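PDB 6R5N: periplasmic beta-glucosidase from Pseudomonas aeruginosa, which probably hydrolyses terminal, non-reducing beta-D-glucosyl residues, releasing beta-D-glucose, as a periplasmic member of glycoside hydrolase family 3. Local coordinates for residues 252-257 with 284-289; 135-140 with 484-489; 123-128 with 155-160; 76-81 with 399-404. One frame throughout, in Å; residues are numbered along the deposited sequence.

Contact 1 (252-257 with 284-289). With NOJ (1-deoxynojirimycin), chain D.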
# COMPACT_ATOMS: atom_id res chain seq x y z
N THR A 252 0.75 -14.51 -27.55
CA THR A 252 0.10 -13.95 -26.33
C THR A 252 -1.16 -14.76 -26.01
O THR A 252 -1.95 -15.04 -26.92
CB THR A 252 -0.22 -12.46 -26.48
OG1 THR A 252 -0.96 -12.34 -27.70
CG2 THR A 252 1.04 -11.63 -26.50
N ILE A 253 -1.31 -15.12 -24.75
CA ILE A 253 -2.46 -15.94 -24.26
C ILE A 253 -3.15 -15.15 -23.16
O ILE A 253 -2.47 -14.68 -22.25
CB ILE A 253 -1.95 -17.30 -23.75
CG1 ILE A 253 -1.18 -18.05 -24.83
CG2 ILE A 253 -3.09 -18.15 -23.22
CD1 ILE A 253 -0.49 -19.31 -24.32
N SER A 254 -4.46 -15.01 -23.24
CA SER A 254 -5.28 -14.39 -22.16
C SER A 254 -5.30 -15.30 -20.92
O SER A 254 -5.16 -16.53 -21.08
CB SER A 254 -6.68 -14.16 -22.63
OG SER A 254 -7.47 -15.30 -22.30
N ASP A 255 -5.50 -14.72 -19.74
CA ASP A 255 -5.73 -15.51 -18.50
C ASP A 255 -7.21 -15.94 -18.55
O ASP A 255 -7.92 -15.57 -19.53
CB ASP A 255 -5.28 -14.74 -17.25
CG ASP A 255 -4.96 -15.60 -16.03
OD1 ASP A 255 -5.45 -16.76 -15.97
OD2 ASP A 255 -4.25 -15.11 -15.11
N HIS A 256 -7.66 -16.68 -17.55
CA HIS A 256 -8.96 -17.40 -17.59
C HIS A 256 -10.12 -16.40 -17.54
O HIS A 256 -10.27 -15.71 -16.51
CB HIS A 256 -8.98 -18.43 -16.44
CG HIS A 256 -10.16 -19.33 -16.47
ND1 HIS A 256 -11.46 -18.87 -16.24
CD2 HIS A 256 -10.26 -20.66 -16.65
CE1 HIS A 256 -12.30 -19.89 -16.33
NE2 HIS A 256 -11.59 -20.99 -16.57
N GLY A 257 -10.91 -16.33 -18.61
CA GLY A 257 -12.05 -15.41 -18.72
C GLY A 257 -11.63 -13.95 -18.76
O GLY A 257 -12.52 -13.11 -18.59
N ASP A 284 -3.69 -12.90 -28.64
CA ASP A 284 -3.82 -13.87 -29.76
C ASP A 284 -4.83 -14.96 -29.37
O ASP A 284 -5.70 -15.30 -30.19
CB ASP A 284 -2.46 -14.51 -30.06
CG ASP A 284 -1.42 -13.53 -30.56
OD1 ASP A 284 -1.84 -12.45 -31.02
OD2 ASP A 284 -0.19 -13.86 -30.51
N MET A 285 -4.70 -15.50 -28.17
CA MET A 285 -5.42 -16.74 -27.79
C MET A 285 -6.29 -16.45 -26.57
O MET A 285 -5.83 -15.76 -25.63
CB MET A 285 -4.36 -17.81 -27.54
CG MET A 285 -4.86 -19.14 -27.13
SD MET A 285 -3.66 -20.44 -27.59
CE MET A 285 -4.64 -21.31 -28.80
N ASN A 286 -7.54 -16.92 -26.64
CA ASN A 286 -8.67 -16.62 -25.73
C ASN A 286 -8.91 -17.84 -24.82
O ASN A 286 -9.35 -18.90 -25.34
CB ASN A 286 -9.86 -16.26 -26.62
CG ASN A 286 -11.20 -16.10 -25.94
OD1 ASN A 286 -12.23 -16.40 -26.57
ND2 ASN A 286 -11.22 -15.61 -24.71
N MET A 287 -8.64 -17.69 -23.51
CA MET A 287 -8.79 -18.80 -22.53
C MET A 287 -10.22 -18.89 -21.95
O MET A 287 -10.70 -17.94 -21.29
CB MET A 287 -7.77 -18.65 -21.39
CG MET A 287 -7.75 -19.87 -20.48
SD MET A 287 -6.69 -19.71 -19.06
CE MET A 287 -5.08 -19.88 -19.80
N ASN A 288 -10.87 -20.01 -22.26
CA ASN A 288 -12.11 -20.62 -21.70
C ASN A 288 -13.40 -19.85 -22.07
O ASN A 288 -14.37 -20.56 -22.33
CB ASN A 288 -11.90 -21.02 -20.23
CG ASN A 288 -12.27 -22.48 -20.01
OD1 ASN A 288 -11.80 -23.39 -20.71
ND2 ASN A 288 -13.17 -22.72 -19.07
N ASP A 289 -13.45 -18.51 -22.11
CA ASP A 289 -14.76 -17.80 -22.20
C ASP A 289 -15.37 -17.86 -23.62
O ASP A 289 -16.56 -17.56 -23.74
CB ASP A 289 -14.67 -16.39 -21.61
CG ASP A 289 -13.77 -15.43 -22.37
OD1 ASP A 289 -13.80 -15.49 -23.63
OD2 ASP A 289 -13.06 -14.64 -21.69
C1 NOJ D . -5.53 -18.62 -13.51
C2 NOJ D . -4.14 -18.10 -13.13
O2 NOJ D . -4.27 -16.73 -12.92
C3 NOJ D . -2.97 -18.56 -14.02
O3 NOJ D . -1.79 -18.48 -13.22
C4 NOJ D . -3.23 -19.95 -14.66
O4 NOJ D . -2.16 -20.23 -15.55
C5 NOJ D . -4.58 -20.03 -15.40
N5 NOJ D . -5.72 -19.57 -14.58
C6 NOJ D . -4.97 -21.44 -15.89
O6 NOJ D . -4.80 -22.48 -14.92
O HOH W 1 -10.53 -14.88 -22.11

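Contact 2 (135-140 with 484-489). With NOJ (1-deoxynojirimycin), chain D.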
# COMPACT_ATOMS: atom_id res chain seq x y z
N TRP A 135 -0.65 -10.95 -0.43
CA TRP A 135 -1.06 -11.59 -1.70
C TRP A 135 -0.78 -13.08 -1.64
O TRP A 135 0.36 -13.45 -1.33
CB TRP A 135 -0.33 -10.93 -2.85
CG TRP A 135 -0.86 -11.22 -4.21
CD1 TRP A 135 -2.16 -11.13 -4.61
CD2 TRP A 135 -0.09 -11.54 -5.39
NE1 TRP A 135 -2.24 -11.40 -5.95
CE2 TRP A 135 -0.99 -11.62 -6.46
CE3 TRP A 135 1.28 -11.75 -5.63
CZ2 TRP A 135 -0.59 -11.88 -7.77
CZ3 TRP A 135 1.68 -12.02 -6.92
CH2 TRP A 135 0.75 -12.09 -7.97
N GLY A 136 -1.78 -13.91 -1.95
CA GLY A 136 -1.66 -15.37 -1.86
C GLY A 136 -0.72 -15.96 -2.90
O GLY A 136 -0.24 -17.07 -2.68
N ARG A 137 -0.45 -15.25 -4.00
CA ARG A 137 0.38 -15.77 -5.10
C ARG A 137 1.87 -15.43 -4.94
O ARG A 137 2.64 -15.70 -5.86
CB ARG A 137 -0.18 -15.25 -6.41
CG ARG A 137 -1.67 -15.53 -6.53
CD ARG A 137 -2.21 -15.43 -7.95
NE ARG A 137 -1.66 -16.50 -8.76
CZ ARG A 137 -2.16 -16.91 -9.90
NH1 ARG A 137 -3.24 -16.35 -10.41
NH2 ARG A 137 -1.56 -17.89 -10.54
N VAL A 138 2.27 -14.86 -3.80
CA VAL A 138 3.70 -14.62 -3.48
C VAL A 138 4.47 -15.94 -3.54
O VAL A 138 5.65 -15.93 -3.94
CB VAL A 138 3.78 -13.94 -2.10
CG1 VAL A 138 5.16 -14.00 -1.52
CG2 VAL A 138 3.30 -12.49 -2.21
N SER A 139 3.84 -17.06 -3.17
CA SER A 139 4.48 -18.40 -3.18
C SER A 139 5.02 -18.73 -4.58
O SER A 139 6.03 -19.45 -4.68
CB SER A 139 3.52 -19.45 -2.69
OG SER A 139 2.61 -19.79 -3.71
N GLU A 140 4.36 -18.23 -5.63
CA GLU A 140 4.64 -18.62 -7.05
C GLU A 140 5.79 -17.82 -7.67
O GLU A 140 6.24 -18.22 -8.76
CB GLU A 140 3.43 -18.35 -7.91
CG GLU A 140 2.26 -19.19 -7.53
CD GLU A 140 0.97 -18.68 -8.16
OE1 GLU A 140 0.94 -18.50 -9.41
OE2 GLU A 140 0.02 -18.45 -7.39
N ALA A 484 -2.16 -19.83 0.92
CA ALA A 484 -1.18 -19.11 0.08
C ALA A 484 -1.30 -19.59 -1.36
O ALA A 484 -0.46 -20.37 -1.84
CB ALA A 484 0.23 -19.30 0.61
N HIS A 485 -2.33 -19.09 -2.02
CA HIS A 485 -2.99 -19.70 -3.19
C HIS A 485 -3.60 -18.57 -4.01
O HIS A 485 -3.81 -17.46 -3.43
CB HIS A 485 -3.98 -20.71 -2.60
CG HIS A 485 -4.76 -21.55 -3.56
ND1 HIS A 485 -5.79 -21.04 -4.35
CD2 HIS A 485 -4.75 -22.89 -3.76
CE1 HIS A 485 -6.35 -22.02 -5.03
NE2 HIS A 485 -5.74 -23.17 -4.67
N GLU A 486 -3.90 -18.79 -5.29
CA GLU A 486 -4.71 -17.81 -6.06
C GLU A 486 -5.95 -17.47 -5.24
O GLU A 486 -6.61 -18.42 -4.76
CB GLU A 486 -5.13 -18.35 -7.43
CG GLU A 486 -6.04 -17.40 -8.20
CD GLU A 486 -6.47 -17.92 -9.56
OE1 GLU A 486 -6.01 -19.01 -9.94
OE2 GLU A 486 -7.32 -17.23 -10.23
N ALA A 487 -6.26 -16.18 -5.10
CA ALA A 487 -7.49 -15.65 -4.47
C ALA A 487 -7.54 -15.94 -2.96
O ALA A 487 -8.64 -15.86 -2.39
CB ALA A 487 -8.73 -16.23 -5.15
N SER A 488 -6.42 -16.23 -2.31
CA SER A 488 -6.37 -16.43 -0.84
C SER A 488 -5.50 -15.33 -0.23
O SER A 488 -4.35 -15.63 0.22
CB SER A 488 -5.90 -17.82 -0.47
OG SER A 488 -6.90 -18.79 -0.79
N SER A 489 -6.02 -14.11 -0.20
CA SER A 489 -5.30 -12.94 0.40
C SER A 489 -5.58 -12.90 1.90
O SER A 489 -6.72 -13.16 2.30
CB SER A 489 -5.66 -11.68 -0.31
OG SER A 489 -5.25 -11.79 -1.65
C1 NOJ D . -5.53 -18.62 -13.51
C2 NOJ D . -4.14 -18.10 -13.13
O2 NOJ D . -4.27 -16.73 -12.92
C3 NOJ D . -2.97 -18.56 -14.02
O3 NOJ D . -1.79 -18.48 -13.22
C4 NOJ D . -3.23 -19.95 -14.66
O4 NOJ D . -2.16 -20.23 -15.55
C5 NOJ D . -4.58 -20.03 -15.40
N5 NOJ D . -5.72 -19.57 -14.58
C6 NOJ D . -4.97 -21.44 -15.89
O6 NOJ D . -4.80 -22.48 -14.92
O HOH W 2 -4.38 -13.85 -3.13
O HOH W 3 1.82 -22.45 -2.06
O HOH W 4 -0.07 -19.41 -4.84

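Contact 3 (123-128 with 155-160). With NOJ (1-deoxynojirimycin), chain D.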
# COMPACT_ATOMS: atom_id res chain seq x y z
N PHE A 123 2.28 -22.92 -18.30
CA PHE A 123 1.95 -21.56 -17.83
C PHE A 123 2.91 -21.22 -16.69
O PHE A 123 2.51 -21.13 -15.51
CB PHE A 123 0.48 -21.49 -17.44
CG PHE A 123 -0.46 -21.84 -18.57
CD1 PHE A 123 -0.20 -21.46 -19.87
CD2 PHE A 123 -1.63 -22.52 -18.30
CE1 PHE A 123 -1.10 -21.73 -20.89
CE2 PHE A 123 -2.53 -22.79 -19.32
CZ PHE A 123 -2.26 -22.40 -20.62
N SER A 124 4.16 -21.03 -17.08
CA SER A 124 5.32 -20.80 -16.18
C SER A 124 6.50 -20.31 -17.02
O SER A 124 6.52 -20.52 -18.24
CB SER A 124 5.63 -22.09 -15.42
OG SER A 124 6.74 -21.97 -14.55
N PRO A 125 7.50 -19.61 -16.44
CA PRO A 125 7.52 -19.21 -15.04
C PRO A 125 6.60 -18.03 -14.70
O PRO A 125 6.28 -17.20 -15.55
CB PRO A 125 8.97 -18.79 -14.84
CG PRO A 125 9.33 -18.17 -16.19
CD PRO A 125 8.66 -19.08 -17.18
N MET A 126 6.12 -18.01 -13.46
CA MET A 126 5.50 -16.82 -12.84
C MET A 126 6.64 -15.94 -12.34
O MET A 126 7.46 -16.42 -11.54
CB MET A 126 4.56 -17.26 -11.71
CG MET A 126 3.73 -16.12 -11.13
SD MET A 126 4.69 -15.20 -9.90
CE MET A 126 3.37 -14.54 -8.87
N VAL A 127 6.73 -14.70 -12.81
CA VAL A 127 7.93 -13.86 -12.56
C VAL A 127 7.49 -12.50 -12.02
O VAL A 127 8.23 -11.51 -12.17
CB VAL A 127 8.82 -13.77 -13.83
CG1 VAL A 127 9.25 -15.14 -14.31
CG2 VAL A 127 8.16 -13.05 -14.97
N ASP A 128 6.30 -12.44 -11.41
CA ASP A 128 5.73 -11.16 -10.90
C ASP A 128 6.55 -10.75 -9.66
O ASP A 128 6.77 -11.59 -8.76
CB ASP A 128 4.23 -11.28 -10.63
CG ASP A 128 3.43 -11.85 -11.79
OD1 ASP A 128 3.63 -11.40 -12.96
OD2 ASP A 128 2.61 -12.76 -11.54
N VAL A 155 16.56 -18.22 -16.52
CA VAL A 155 16.98 -19.60 -16.17
C VAL A 155 15.81 -20.57 -16.40
O VAL A 155 16.06 -21.61 -17.02
CB VAL A 155 17.51 -19.69 -14.73
CG1 VAL A 155 17.63 -21.12 -14.26
CG2 VAL A 155 18.84 -18.97 -14.60
N MET A 156 14.61 -20.24 -15.90
CA MET A 156 13.41 -21.12 -16.02
C MET A 156 13.07 -21.34 -17.49
O MET A 156 12.83 -22.47 -17.88
CB MET A 156 12.18 -20.54 -15.32
CG MET A 156 12.32 -20.39 -13.82
SD MET A 156 12.23 -21.96 -12.98
CE MET A 156 10.55 -22.47 -13.31
N VAL A 157 13.04 -20.28 -18.27
CA VAL A 157 12.68 -20.33 -19.71
C VAL A 157 13.67 -21.26 -20.42
O VAL A 157 13.22 -22.19 -21.11
CB VAL A 157 12.65 -18.92 -20.35
CG1 VAL A 157 12.48 -18.99 -21.87
CG2 VAL A 157 11.55 -18.07 -19.73
N ARG A 158 14.97 -21.03 -20.23
CA ARG A 158 16.05 -21.80 -20.92
C ARG A 158 15.98 -23.26 -20.47
O ARG A 158 16.08 -24.14 -21.34
CB ARG A 158 17.42 -21.14 -20.71
CG ARG A 158 17.58 -19.84 -21.50
CD ARG A 158 18.99 -19.30 -21.55
NE ARG A 158 19.37 -18.88 -20.20
CZ ARG A 158 19.22 -17.64 -19.70
NH1 ARG A 158 18.75 -16.65 -20.44
NH2 ARG A 158 19.58 -17.40 -18.44
N ALA A 159 15.74 -23.54 -19.19
CA ALA A 159 15.67 -24.93 -18.69
C ALA A 159 14.44 -25.65 -19.27
O ALA A 159 14.50 -26.87 -19.53
CB ALA A 159 15.65 -24.94 -17.19
N TYR A 160 13.31 -24.97 -19.39
CA TYR A 160 12.06 -25.59 -19.92
C TYR A 160 12.24 -25.90 -21.41
O TYR A 160 11.86 -26.99 -21.85
CB TYR A 160 10.85 -24.67 -19.74
CG TYR A 160 10.21 -24.59 -18.37
CD1 TYR A 160 10.20 -25.64 -17.46
CD2 TYR A 160 9.52 -23.44 -18.01
CE1 TYR A 160 9.55 -25.53 -16.24
CE2 TYR A 160 8.85 -23.32 -16.80
CZ TYR A 160 8.87 -24.37 -15.90
OH TYR A 160 8.23 -24.21 -14.70
C1 NOJ D . -5.53 -18.62 -13.51
C2 NOJ D . -4.14 -18.10 -13.13
O2 NOJ D . -4.27 -16.73 -12.92
C3 NOJ D . -2.97 -18.56 -14.02
O3 NOJ D . -1.79 -18.48 -13.22
C4 NOJ D . -3.23 -19.95 -14.66
O4 NOJ D . -2.16 -20.23 -15.55
C5 NOJ D . -4.58 -20.03 -15.40
N5 NOJ D . -5.72 -19.57 -14.58
C6 NOJ D . -4.97 -21.44 -15.89
O6 NOJ D . -4.80 -22.48 -14.92

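Contact 4 (76-81 with 399-404). With NOJ (1-deoxynojirimycin), chain D.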
# COMPACT_ATOMS: atom_id res chain seq x y z
N HIS A 76 -1.02 -28.86 -25.88
CA HIS A 76 -1.57 -29.13 -24.53
C HIS A 76 -0.73 -28.41 -23.48
O HIS A 76 0.51 -28.56 -23.50
CB HIS A 76 -1.64 -30.63 -24.28
CG HIS A 76 -2.73 -31.28 -25.06
ND1 HIS A 76 -2.59 -31.57 -26.41
CD2 HIS A 76 -3.95 -31.71 -24.69
CE1 HIS A 76 -3.70 -32.13 -26.84
NE2 HIS A 76 -4.55 -32.23 -25.80
N ALA A 77 -1.37 -27.66 -22.61
CA ALA A 77 -0.67 -26.83 -21.62
C ALA A 77 -1.17 -27.18 -20.22
O ALA A 77 -2.22 -27.82 -20.11
CB ALA A 77 -0.86 -25.37 -21.96
N TYR A 78 -0.41 -26.79 -19.22
CA TYR A 78 -0.68 -27.05 -17.79
C TYR A 78 0.11 -26.06 -16.95
O TYR A 78 1.05 -25.45 -17.46
CB TYR A 78 -0.28 -28.48 -17.45
CG TYR A 78 -0.84 -29.05 -16.17
CD1 TYR A 78 -2.12 -28.73 -15.73
CD2 TYR A 78 -0.11 -29.97 -15.44
CE1 TYR A 78 -2.66 -29.31 -14.59
CE2 TYR A 78 -0.63 -30.56 -14.29
CZ TYR A 78 -1.89 -30.21 -13.85
OH TYR A 78 -2.38 -30.79 -12.71
N ASP A 79 -0.28 -25.93 -15.70
CA ASP A 79 0.41 -25.10 -14.69
C ASP A 79 1.48 -25.98 -14.02
O ASP A 79 1.24 -26.48 -12.90
CB ASP A 79 -0.63 -24.54 -13.72
CG ASP A 79 -1.57 -23.56 -14.40
OD1 ASP A 79 -1.10 -22.44 -14.67
OD2 ASP A 79 -2.75 -23.94 -14.69
N VAL A 80 2.59 -26.18 -14.72
CA VAL A 80 3.78 -26.87 -14.16
C VAL A 80 4.63 -25.76 -13.54
O VAL A 80 5.45 -25.17 -14.26
CB VAL A 80 4.51 -27.70 -15.22
CG1 VAL A 80 5.63 -28.48 -14.59
CG2 VAL A 80 3.55 -28.65 -15.94
N ALA A 81 4.30 -25.39 -12.31
CA ALA A 81 4.82 -24.17 -11.65
C ALA A 81 6.13 -24.53 -10.98
O ALA A 81 7.10 -23.78 -11.16
CB ALA A 81 3.79 -23.66 -10.66
N SER A 399 0.44 -27.50 -7.29
CA SER A 399 1.20 -28.76 -7.19
C SER A 399 0.98 -29.63 -8.43
O SER A 399 1.39 -30.76 -8.39
CB SER A 399 0.87 -29.51 -5.92
OG SER A 399 -0.52 -29.80 -5.87
N ALA A 400 0.33 -29.12 -9.48
CA ALA A 400 0.22 -29.81 -10.79
C ALA A 400 -0.27 -31.24 -10.59
O ALA A 400 -1.27 -31.43 -9.90
CB ALA A 400 1.56 -29.73 -11.51
N ALA A 401 0.40 -32.24 -11.17
CA ALA A 401 -0.04 -33.65 -11.10
C ALA A 401 0.56 -34.35 -9.88
O ALA A 401 0.48 -35.59 -9.81
CB ALA A 401 0.29 -34.36 -12.39
N GLY A 402 1.10 -33.60 -8.92
CA GLY A 402 1.67 -34.13 -7.67
C GLY A 402 0.63 -34.94 -6.90
O GLY A 402 -0.53 -34.48 -6.78
N VAL A 403 1.02 -36.10 -6.38
CA VAL A 403 0.10 -37.02 -5.64
C VAL A 403 0.42 -36.86 -4.16
O VAL A 403 1.52 -37.17 -3.73
CB VAL A 403 0.26 -38.46 -6.13
CG1 VAL A 403 -0.67 -39.41 -5.40
CG2 VAL A 403 0.04 -38.55 -7.64
N PRO A 404 -0.49 -36.31 -3.34
CA PRO A 404 -0.22 -36.16 -1.91
C PRO A 404 0.29 -37.44 -1.23
O PRO A 404 1.22 -37.34 -0.45
CB PRO A 404 -1.58 -35.71 -1.38
CG PRO A 404 -2.16 -34.91 -2.51
CD PRO A 404 -1.76 -35.70 -3.74
C1 NOJ D . -5.53 -18.62 -13.51
C2 NOJ D . -4.14 -18.10 -13.13
O2 NOJ D . -4.27 -16.73 -12.92
C3 NOJ D . -2.97 -18.56 -14.02
O3 NOJ D . -1.79 -18.48 -13.22
C4 NOJ D . -3.23 -19.95 -14.66
O4 NOJ D . -2.16 -20.23 -15.55
C5 NOJ D . -4.58 -20.03 -15.40
N5 NOJ D . -5.72 -19.57 -14.58
C6 NOJ D . -4.97 -21.44 -15.89
O6 NOJ D . -4.80 -22.48 -14.92
O HOH W 5 -0.39 -26.60 -10.65

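Contact 1 (252-257 with 284-289)
Ile253 and Met285 meet in a single parallel beta bridge that joins the last two strands of the eightfold parallel sheet, 251-253 and 286-287, and closes the barrel. Met285 N gives a bond to Thr252 O (3.1 Å), and Ser254 N gives one to Met285 O (2.9 Å). Gly257 N binds Met287 O, at a positive phi that glycine adopts readily.

Polar side chains prolong the pairing at both ends. With OG1 set between its backbone N and carbonyl carbon (chi1 53°), Thr252 accepts Asp284 N at 2.9 Å and also bonds to Gly282. Asp284 OD2 receives Thr252 N from above its carboxylate plane, while OD1 pairs with Arg312. Ser254 OG works twice, accepting Met287 N at 2.9 Å and donating to Asp255 O at 2.8 Å. A water lies within bonding distance of this hydroxyl, Met287 O and Asp289 OD2, more acceptors than its two protons can serve at once.

Met287 carries much of the apolar contact: its chain, bent at chi3, brings CE to 4.3 Å from Ile253 CG2 and SD alongside His256 CB. Asn288 CB lies over a His256 ring face.

Asp255 points away from 284-289 toward bound 1-deoxynojirimycin. Its OD2 accepts the inhibitor's O2 (2.7 Å), and OD1, which also takes His256 N, lies 3.1 Å from C1. The bonds at Ser254 and Gly257, either side of Asp255, are consistent with holding its backbone in place.

Contact 2 (135-140 with 484-489)
Gly136 is wedged against the turn that carries Glu486. Lacking a side chain, it can bring CA to 3.4 Å from His485 O in a CA-H...O contact and pass close to Ser488 O. Gly136 N bonds to a water at 2.9 Å, which donates at 2.7 Å to Ser489 OG, itself also bonded to Gly187. No direct hydrogen bond crosses, and waters carry the polar link apart from the long ion pair. The facing residues form a type II beta turn, His485 to Ser488, with Ala487 at the position of positive phi.

Arg137 and Glu486 run side by side in the same direction, their guanidinium and carboxylate planes 15° apart. Glu486 CB lies over one guanidinium face. The salt bridge from Arg137 NH1 to Glu486 OE1 is long, 3.9 Å, and this oxygen stands well out of the guanidinium plane, a matter of charge and not of a directed N-H. The directed bonds lie at the edge. A bend at chi3 (68°) lets NE and NH2 grip Glu140 side-on, one nitrogen to each oxygen, with Arg137 NH2 2.8 Å from Glu140 OE1. Arg137 NH1 binds O2 of 1-deoxynojirimycin at 2.7 Å, and NH2 binds O3 at 2.8 Å.

An extended chain brings Glu486 OE1 to 3.6 Å from the inhibitor's C1, while OE2 bonds to Tyr190. Tyr595 of the second subunit packs on this side chain.

With Tyr181 taking a further bond from NH1, all five N-H groups of Arg137 are used. The three bonds to Glu140 and Tyr181 would hold the guanidinium in position for the inhibitor's hydroxyls, where the two domains join.

Contact 3 (123-128 with 155-160)
Tyr160 presents the edge of its ring to Ser124, whose OG lies in the ring plane 2.7 Å from Tyr160 OH. The two hydroxyls are hydrogen-bonded, and either could donate. Ser124 places OG with chi1 at 180°, opposite its backbone N, so that it reaches toward the helix; since this serine was modelled in two conformers, the bond describes one of them.

Pro125, which follows a cis peptide bond, approaches the same edge with its N 4.0 Å from Tyr160 CE2. The proline ring lies chiefly against two neighbours on the helix. It and Met156 slide past each other in opposite directions, with Pro125 CB 3.7 Å from Met156 CB. Across Val157 it lies obliquely, Pro125 CD being 4.0 Å from Val157 CG2. Bends at chi2 and chi3 curl the Met156 chain back, leaving its CE 4.0 Å from Ser124 OG. Met156 and Tyr160, one helical turn apart, thus face the loop together from the helix: a flexible methionine that can fold against the proline, and a long tyrosine that can carry a hydroxyl to the serine.

The contact joins the loop leaving barrel strand 121-122 to helix 146-161, within one beta-alpha unit. In the modelled conformer, one hydroxyl pair, with Val80 O a probable further partner of Tyr160 OH, gives direction to an otherwise apolar fit, on a loop that contacts 1-deoxynojirimycin at Phe123 and is linked to it at Asp128 through His177, which is hydrogen-bonded to the inhibitor.

Contact 4 (76-81 with 399-404)
This is a small interdomain contact, largely apolar and bridged by one water, at which Tyr78 and Asp79, at the end of barrel strand 75-78, meet Ala400 on a loop of the C-terminal domain. The loop forms a type II' beta turn from Ser399 to Gly402, closed by Gly402 N on Ser399 O. Ala400 takes the second position with positive phi, an uncommon conformation for alanine.

Tyr78 and Ala400 carry the contact. With CG opposite the backbone N (chi1 -163°), the Tyr78 ring reaches across to the turn, and CE2 lies 3.6 Å from Ala400 CB and 4.3 Å from Ala401 CB. The hydroxyl comes up to the peptide after Ala400, Tyr78 OH standing 3.0 Å from Ala400 C, while Ala401 N sits near the ring plane at its edge. Short alanine side chains suit this place because they let a broad ring lie close to the turn backbone.

A water links the two backbones, donating to Asp79 O at 2.8 Å and accepting Ala400 N at 2.9 Å. The Asp79 side chain leads the other way, toward 1-deoxynojirimycin: OD1 accepts O4 at 2.6 Å and OD2 accepts O6 at 2.5 Å. Lys176 pairs with OD1.

Backbone and side chain of Asp79 are thus divided in their tasks. The carbonyl meets the second domain through water, and the carboxylate claims two of the inhibitor's hydroxyls, which places the domain boundary right beside the pocket.

From the N terminus, the chain opens contact 4 at 76-81, contact 3 at 123-128 and contact 2 at 135-140. Helix 146-161 then closes contact 3, a short loop within the barrel, whose Phe123 meets Met287 of contact 1. Contact 1 opens and closes next, at 252-257 and 284-289, in series with contact 3, and completes the barrel. The C-terminal domain closes contact 4 at 399-404 and contact 2 at 484-489. Contacts 1 and 3 are nested inside contact 4; contact 1 is also nested inside contact 2, which crosses both 3 and 4. The two long loops tie the domains together, and all four contacts reach the inhibitor.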